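Long-range contacts in putative uncharacterized protein (Jonesia denitrificans, PDB 4KTB), which is of unknown function but belongs to the Nudix clan and may hydrolyse asymmetrically a dinucleotide such as diadenosine tetraphosphate: residues 39-44 and 129-134; 47-52 and 139-144; 110-115 and 181-186. All blocks are in the same frame, centred on the assembly; numbering follows the deposited sequence.

Interaction 1 of 3, residues 39-44 and 129-134; sequences LVYVDA and DRHHAV
L39 and V40 run parallel to A133 and V134, with L39 opposite A133 and V40 opposite V134. L39 uses both of its polar backbone atoms. Its N donates to H132 O at 2.8 Å, and its O accepts from V134 N at 2.9 Å. The same O also meets the CA of A133 in a CA-H...O contact. Y41 N then reaches V134 O at 3.1 Å. These bonds pair the start of strand 39-49 with the start of strand 133-141.

The side chains of L39, Y41, H131 and A133 gather on one face. A133 CB sits over the Y41 ring, 3.9 Å from its centroid, in a CH-pi contact. The H131 ring meets the other end of the tyrosine obliquely, with planes at 48°. Its CE1 comes within 3.0 Å of Y41 OH. The H131 ring is turned this way because CG lies between the backbone N and the carbonyl carbon (chi1 57°). L39 CD1 closes in on H131 CB at 3.7 Å, and the two side chains cross at about a right angle. H131 ND1 lies over one face of the R130 guanidinium, toward its rim, and R130 NE forms a salt bridge with D128. A sodium ion lies about 7 Å from the Y41 side chain.

V40 and V134 point to the opposite face. There they pack on V40 and V85 of the second subunit, while H132 ND1 is bonded to H82 N of that subunit. Within the chain, strand 39-49 also pairs with strand 75-78 through V42 and G77. The side chain of V42 rests on helix 85-97, which probably corresponds to the Nudix helix, and strand 133-141 is flanked by strand 113-118.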
# COMPACT_ATOMS: atom_id res chain seq x y z
N LEU A 39 -7.05 -19.10 10.48
CA LEU A 39 -8.23 -18.90 9.66
C LEU A 39 -8.08 -17.59 8.91
O LEU A 39 -7.56 -16.63 9.46
CB LEU A 39 -9.47 -18.83 10.54
CG LEU A 39 -9.62 -20.05 11.44
CD1 LEU A 39 -10.73 -19.88 12.47
CD2 LEU A 39 -9.86 -21.25 10.55
N VAL A 40 -8.56 -17.57 7.67
CA VAL A 40 -8.57 -16.35 6.87
C VAL A 40 -9.79 -15.50 7.22
O VAL A 40 -10.94 -15.95 7.10
CB VAL A 40 -8.57 -16.63 5.37
CG1 VAL A 40 -8.52 -15.32 4.61
CG2 VAL A 40 -7.38 -17.49 5.00
N TYR A 41 -9.53 -14.28 7.66
CA TYR A 41 -10.55 -13.35 8.10
C TYR A 41 -10.47 -12.07 7.30
O TYR A 41 -9.48 -11.82 6.64
CB TYR A 41 -10.32 -13.02 9.58
CG TYR A 41 -11.17 -13.85 10.47
CD1 TYR A 41 -11.12 -15.23 10.42
CD2 TYR A 41 -12.07 -13.27 11.34
CE1 TYR A 41 -11.92 -16.00 11.23
CE2 TYR A 41 -12.88 -14.03 12.16
CZ TYR A 41 -12.79 -15.40 12.10
OH TYR A 41 -13.59 -16.16 12.90
N VAL A 42 -11.53 -11.27 7.38
CA VAL A 42 -11.47 -9.87 6.95
C VAL A 42 -11.95 -8.95 8.06
O VAL A 42 -12.78 -9.34 8.88
CB VAL A 42 -12.33 -9.58 5.67
CG1 VAL A 42 -11.70 -10.18 4.41
CG2 VAL A 42 -13.77 -10.05 5.86
N ASP A 43 -11.40 -7.74 8.08
CA ASP A 43 -11.95 -6.66 8.88
C ASP A 43 -12.25 -5.52 7.93
O ASP A 43 -11.45 -5.22 7.04
CB ASP A 43 -10.95 -6.18 9.94
CG ASP A 43 -10.84 -7.13 11.12
OD1 ASP A 43 -11.69 -7.04 12.02
OD2 ASP A 43 -9.91 -7.95 11.16
N ALA A 44 -13.42 -4.92 8.11
CA ALA A 44 -13.79 -3.75 7.34
C ALA A 44 -14.04 -2.63 8.32
O ALA A 44 -14.84 -2.79 9.24
CB ALA A 44 -15.02 -4.02 6.54
N ASP A 129 -9.92 -15.44 21.58
CA ASP A 129 -9.85 -16.57 22.48
C ASP A 129 -10.28 -17.87 21.81
O ASP A 129 -10.19 -18.92 22.43
CB ASP A 129 -10.65 -16.30 23.75
CG ASP A 129 -12.13 -16.56 23.57
OD1 ASP A 129 -12.79 -15.78 22.84
OD2 ASP A 129 -12.65 -17.55 24.14
N ARG A 130 -10.72 -17.81 20.56
CA ARG A 130 -11.21 -19.01 19.90
C ARG A 130 -10.25 -19.51 18.84
O ARG A 130 -10.20 -20.70 18.54
CB ARG A 130 -12.56 -18.77 19.21
CG ARG A 130 -13.49 -17.81 19.91
CD ARG A 130 -14.51 -17.24 18.93
NE ARG A 130 -14.01 -16.06 18.21
CZ ARG A 130 -14.63 -15.50 17.17
NH1 ARG A 130 -15.77 -16.00 16.72
NH2 ARG A 130 -14.11 -14.44 16.57
N HIS A 131 -9.48 -18.60 18.26
CA HIS A 131 -8.75 -18.97 17.08
C HIS A 131 -7.49 -18.18 16.85
O HIS A 131 -7.22 -17.19 17.53
CB HIS A 131 -9.66 -18.86 15.85
CG HIS A 131 -10.28 -17.50 15.66
ND1 HIS A 131 -11.64 -17.31 15.56
CD2 HIS A 131 -9.72 -16.27 15.52
CE1 HIS A 131 -11.90 -16.03 15.37
NE2 HIS A 131 -10.75 -15.37 15.34
N HIS A 132 -6.71 -18.65 15.88
CA HIS A 132 -5.67 -17.87 15.26
C HIS A 132 -6.28 -17.40 13.96
O HIS A 132 -6.53 -18.21 13.06
CB HIS A 132 -4.45 -18.73 14.99
CG HIS A 132 -3.34 -18.04 14.23
ND1 HIS A 132 -2.19 -18.67 13.88
CD2 HIS A 132 -3.23 -16.75 13.79
CE1 HIS A 132 -1.39 -17.82 13.22
NE2 HIS A 132 -2.01 -16.67 13.16
N ALA A 133 -6.55 -16.09 13.87
CA ALA A 133 -7.07 -15.50 12.65
C ALA A 133 -6.07 -14.52 12.06
O ALA A 133 -5.52 -13.66 12.75
CB ALA A 133 -8.41 -14.83 12.88
N VAL A 134 -5.83 -14.68 10.77
CA VAL A 134 -5.02 -13.75 10.01
C VAL A 134 -5.98 -12.92 9.17
O VAL A 134 -6.62 -13.44 8.25
CB VAL A 134 -4.03 -14.49 9.12
CG1 VAL A 134 -3.19 -13.51 8.28
CG2 VAL A 134 -3.11 -15.35 9.97

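Interaction 2 of 3, residues 47-52 and 139-144; sequences VRVDES and IVPVRG. With EDO (1,2-ethanediol), chain P.
V47 and P141 form a parallel beta bridge at the far ends of strands 39-49 and 133-141, just before the two strands part. V47 N donates to V140 O at 2.9 Å, and V47 O accepts from V142 N at 3.1 Å. P141 adds a CA-H...O contact to that same V47 O. The short strand segments cross at 56°, so direct pairing stops here. A water takes over the next rung: it accepts from V49 N at 3.0 Å, donates to V142 O at 2.7 Å, and bonds weakly to V47 O.

The two methyls of V47 serve different partners. CG1 meets I139 CG2 at 3.8 Å, while CG2 lies against the ring of P141. Both strands belong to the central mixed sheet of a Nudix-like fold. I139 carries the packing on to A183 and H186 of helix 176-186.

Farther along, V49 CG2 covers one face of the R143 guanidinium, 3.8 Å from its NH2. The R143 chain bends at CB-CG (chi2 -76°), and this brings its end back toward V49. R143 NE has a weak bond to S104 OG.

R48 points away from P141. Its chain is extended, and R48 NH2 donates to O1 of an ethanediol, probably from the crystallisation liquor, at 2.8 Å. Q57 binds both R48 NH1 and the diol, and W157 makes a cation-pi contact with the guanidinium.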
# COMPACT_ATOMS: atom_id res chain seq x y z
N VAL A 47 -16.82 3.61 7.02
CA VAL A 47 -16.64 5.05 7.17
C VAL A 47 -17.57 5.89 6.32
O VAL A 47 -18.07 5.44 5.28
CB VAL A 47 -15.19 5.49 6.86
CG1 VAL A 47 -14.19 4.64 7.61
CG2 VAL A 47 -14.92 5.44 5.36
N ARG A 48 -17.81 7.11 6.78
CA ARG A 48 -18.48 8.13 6.00
C ARG A 48 -17.42 9.07 5.48
O ARG A 48 -16.57 9.52 6.25
CB ARG A 48 -19.45 8.94 6.87
CG ARG A 48 -20.75 8.22 7.24
CD ARG A 48 -21.62 9.09 8.12
NE ARG A 48 -22.88 8.43 8.45
CZ ARG A 48 -23.69 8.80 9.43
NH1 ARG A 48 -23.37 9.83 10.20
NH2 ARG A 48 -24.81 8.13 9.64
N VAL A 49 -17.47 9.36 4.19
CA VAL A 49 -16.48 10.25 3.59
C VAL A 49 -17.15 11.46 2.93
O VAL A 49 -18.34 11.42 2.60
CB VAL A 49 -15.60 9.51 2.55
CG1 VAL A 49 -14.85 8.36 3.19
CG2 VAL A 49 -16.44 8.99 1.40
N ASP A 50 -16.38 12.54 2.75
CA ASP A 50 -16.86 13.65 1.94
C ASP A 50 -16.58 13.37 0.45
O ASP A 50 -16.17 12.26 0.10
CB ASP A 50 -16.28 14.99 2.40
CG ASP A 50 -14.76 15.07 2.29
OD1 ASP A 50 -14.13 14.24 1.60
OD2 ASP A 50 -14.19 16.01 2.89
N GLU A 51 -16.83 14.34 -0.42
CA GLU A 51 -16.58 14.11 -1.85
C GLU A 51 -15.09 13.97 -2.13
O GLU A 51 -14.69 13.32 -3.10
CB GLU A 51 -17.19 15.22 -2.73
CG GLU A 51 -17.31 14.78 -4.21
CD GLU A 51 -17.21 15.93 -5.21
OE1 GLU A 51 -17.47 15.68 -6.41
OE2 GLU A 51 -16.86 17.06 -4.80
N SER A 52 -14.27 14.56 -1.26
CA SER A 52 -12.82 14.54 -1.43
C SER A 52 -12.23 13.21 -0.97
O SER A 52 -11.03 13.04 -0.95
CB SER A 52 -12.18 15.68 -0.63
OG SER A 52 -12.27 15.41 0.76
N ILE A 139 -10.44 -0.32 4.94
CA ILE A 139 -11.35 0.77 5.20
C ILE A 139 -12.42 0.75 4.12
O ILE A 139 -12.11 0.83 2.92
CB ILE A 139 -10.64 2.11 5.12
CG1 ILE A 139 -9.68 2.27 6.30
CG2 ILE A 139 -11.63 3.25 5.12
CD1 ILE A 139 -8.75 3.45 6.13
N VAL A 140 -13.69 0.66 4.53
CA VAL A 140 -14.77 0.58 3.56
C VAL A 140 -15.75 1.75 3.70
O VAL A 140 -16.48 1.85 4.70
CB VAL A 140 -15.53 -0.75 3.64
CG1 VAL A 140 -16.54 -0.83 2.50
CG2 VAL A 140 -14.57 -1.94 3.59
N PRO A 141 -15.74 2.66 2.72
CA PRO A 141 -16.75 3.71 2.82
C PRO A 141 -18.08 3.07 2.47
O PRO A 141 -18.11 2.16 1.63
CB PRO A 141 -16.32 4.72 1.74
CG PRO A 141 -14.85 4.41 1.48
CD PRO A 141 -14.78 2.92 1.63
N VAL A 142 -19.13 3.50 3.15
CA VAL A 142 -20.47 3.04 2.82
C VAL A 142 -21.23 4.23 2.30
O VAL A 142 -21.19 5.31 2.90
CB VAL A 142 -21.21 2.45 4.02
CG1 VAL A 142 -20.77 1.03 4.25
CG2 VAL A 142 -20.96 3.29 5.26
N ARG A 143 -21.91 4.03 1.18
CA ARG A 143 -22.52 5.13 0.46
C ARG A 143 -24.02 5.23 0.74
O ARG A 143 -24.65 6.24 0.42
CB ARG A 143 -22.25 5.00 -1.05
CG ARG A 143 -20.79 4.68 -1.42
CD ARG A 143 -19.89 5.90 -1.30
NE ARG A 143 -18.47 5.54 -1.37
CZ ARG A 143 -17.49 6.39 -1.63
NH1 ARG A 143 -16.23 5.97 -1.67
NH2 ARG A 143 -17.76 7.66 -1.86
N GLY A 144 -24.60 4.19 1.34
CA GLY A 144 -26.03 4.16 1.60
C GLY A 144 -26.38 4.13 3.08
O GLY A 144 -25.51 4.28 3.94
C1 EDO P . -25.09 9.12 13.04
O1 EDO P . -25.73 9.55 11.83
C2 EDO P . -24.60 10.33 13.83
O2 EDO P . -23.71 11.11 13.02
O HOH W 1 -19.50 7.44 3.05

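Interaction 3 of 3, residues 110-115 and 181-186; sequences QPFTVA and KQALAH
F112 meets H186 first through its CB, which stands over the centre of the imidazole. This CH-pi contact measures 3.5 Å from F112 CB to the ring centroid of H186. Beyond CB the phenyl ring slides off the imidazole. The planes are only 25° apart but barely overlap. With CG between the backbone N and the carbonyl carbon (chi1 81°), the ring is carried alongside the helix. F112 CD1 lies 3.9 Å from Q182 O. F112 CE1 comes to 3.4 Å from A183 N, and Q182 CB approaches the ring in its plane, at the edge. At the tip, F112 CZ touches A183 CB at 3.5 Å, and F112 CE2 borders the same methyl. With an alanine here, the phenyl contacts would be lost, and a gap would probably open beside A183 and Q182.

The polar part lies next door. A water links T113 OG1, at 2.7 Å, to Q182 NE2, also at 2.7 Å, and donates to V114 O at 3.1 Å. It joins T113 and V114 to the glutamine, whose chain is extended beyond CG. H186 O is bonded to S108 OG of the third subunit.

L179 extends the apolar packing along the helix, and A137 on strand 133-141 meets F112 from the sheet side. Helix 176-186 thus covers one face of the mixed sheet, consistent with the alpha/beta/alpha sandwich of Nudix proteins.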
# COMPACT_ATOMS: atom_id res chain seq x y z
N GLN A 110 -5.17 -5.11 -1.97
CA GLN A 110 -4.18 -4.77 -0.96
C GLN A 110 -4.83 -4.20 0.29
O GLN A 110 -5.42 -3.12 0.24
CB GLN A 110 -3.18 -3.75 -1.49
CG GLN A 110 -2.06 -3.46 -0.49
CD GLN A 110 -1.11 -2.39 -0.97
OE1 GLN A 110 -1.53 -1.39 -1.56
NE2 GLN A 110 0.19 -2.60 -0.74
N PRO A 111 -4.71 -4.89 1.43
CA PRO A 111 -5.33 -4.30 2.61
C PRO A 111 -4.46 -3.19 3.14
O PRO A 111 -3.32 -3.06 2.73
CB PRO A 111 -5.36 -5.45 3.61
CG PRO A 111 -4.15 -6.26 3.26
CD PRO A 111 -4.02 -6.16 1.74
N PHE A 112 -4.99 -2.40 4.06
CA PHE A 112 -4.15 -1.39 4.64
C PHE A 112 -3.23 -2.04 5.68
O PHE A 112 -2.20 -1.47 6.04
CB PHE A 112 -4.97 -0.24 5.21
CG PHE A 112 -5.56 -0.51 6.56
CD1 PHE A 112 -4.83 -0.26 7.72
CD2 PHE A 112 -6.86 -0.95 6.68
CE1 PHE A 112 -5.38 -0.50 8.96
CE2 PHE A 112 -7.41 -1.18 7.92
CZ PHE A 112 -6.67 -0.95 9.06
N THR A 113 -3.60 -3.22 6.14
CA THR A 113 -2.72 -3.97 7.05
C THR A 113 -3.20 -5.38 7.13
O THR A 113 -4.23 -5.73 6.56
CB THR A 113 -2.70 -3.42 8.50
OG1 THR A 113 -1.60 -4.00 9.20
CG2 THR A 113 -3.95 -3.81 9.25
N VAL A 114 -2.44 -6.19 7.84
CA VAL A 114 -2.86 -7.52 8.19
C VAL A 114 -2.82 -7.63 9.71
O VAL A 114 -1.80 -7.37 10.33
CB VAL A 114 -1.97 -8.58 7.57
CG1 VAL A 114 -2.41 -9.95 8.03
CG2 VAL A 114 -2.02 -8.49 6.04
N ALA A 115 -3.96 -7.98 10.29
CA ALA A 115 -4.09 -8.09 11.74
C ALA A 115 -4.09 -9.56 12.12
O ALA A 115 -4.99 -10.32 11.71
CB ALA A 115 -5.37 -7.43 12.21
N LYS A 181 -7.00 2.41 15.06
CA LYS A 181 -6.01 3.47 14.99
C LYS A 181 -5.12 3.33 13.76
O LYS A 181 -4.77 4.32 13.12
CB LYS A 181 -5.14 3.47 16.24
CG LYS A 181 -5.86 3.87 17.49
CD LYS A 181 -4.86 4.14 18.58
CE LYS A 181 -5.18 3.33 19.83
NZ LYS A 181 -4.16 3.50 20.91
N GLN A 182 -4.74 2.11 13.47
CA GLN A 182 -4.02 1.84 12.23
C GLN A 182 -4.84 2.28 11.03
O GLN A 182 -4.31 2.80 10.07
CB GLN A 182 -3.67 0.36 12.12
CG GLN A 182 -2.67 -0.12 13.14
CD GLN A 182 -2.48 -1.62 13.09
OE1 GLN A 182 -3.01 -2.35 13.92
NE2 GLN A 182 -1.72 -2.09 12.10
N ALA A 183 -6.16 2.08 11.10
CA ALA A 183 -7.04 2.41 9.98
C ALA A 183 -7.12 3.92 9.80
O ALA A 183 -7.03 4.43 8.68
CB ALA A 183 -8.43 1.80 10.18
N LEU A 184 -7.26 4.63 10.91
CA LEU A 184 -7.26 6.08 10.92
C LEU A 184 -5.91 6.64 10.50
O LEU A 184 -5.85 7.63 9.77
CB LEU A 184 -7.59 6.60 12.32
CG LEU A 184 -9.02 6.32 12.75
CD1 LEU A 184 -9.20 6.70 14.20
CD2 LEU A 184 -9.98 7.09 11.87
N ALA A 185 -4.84 6.01 10.98
CA ALA A 185 -3.50 6.39 10.58
C ALA A 185 -3.41 6.27 9.06
O ALA A 185 -3.00 7.20 8.39
CB ALA A 185 -2.47 5.52 11.25
N HIS A 186 -3.80 5.11 8.52
CA HIS A 186 -3.74 4.88 7.07
C HIS A 186 -4.47 5.98 6.31
O HIS A 186 -4.00 6.45 5.29
CB HIS A 186 -4.33 3.52 6.70
CG HIS A 186 -4.25 3.21 5.24
ND1 HIS A 186 -3.04 3.03 4.58
CD2 HIS A 186 -5.21 3.03 4.30
CE1 HIS A 186 -3.27 2.76 3.31
NE2 HIS A 186 -4.58 2.75 3.11
O HOH W 2 -1.16 -4.72 11.72

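Interactions 1 and 2 join the same two parallel strands, 39-49 and 133-141, near their opposite ends. They touch where A44 packs on V140. Interaction 1 is largely buried and has three backbone hydrogen bonds. It brings the Y41 and H131 rings together on one side, while V40, V134 and H132 face the second subunit. Interaction 2 is only partly buried; there the strands splay, and water and an arginine face take part. Interaction 3 is buried and joins a helix to the sheet. It rests on the F112 side chain packing against helix backbone and side chains, with one water bridge. I139 of interaction 2 packs against F112, A183 and H186 of interaction 3, while V134 of interaction 1 meets V114.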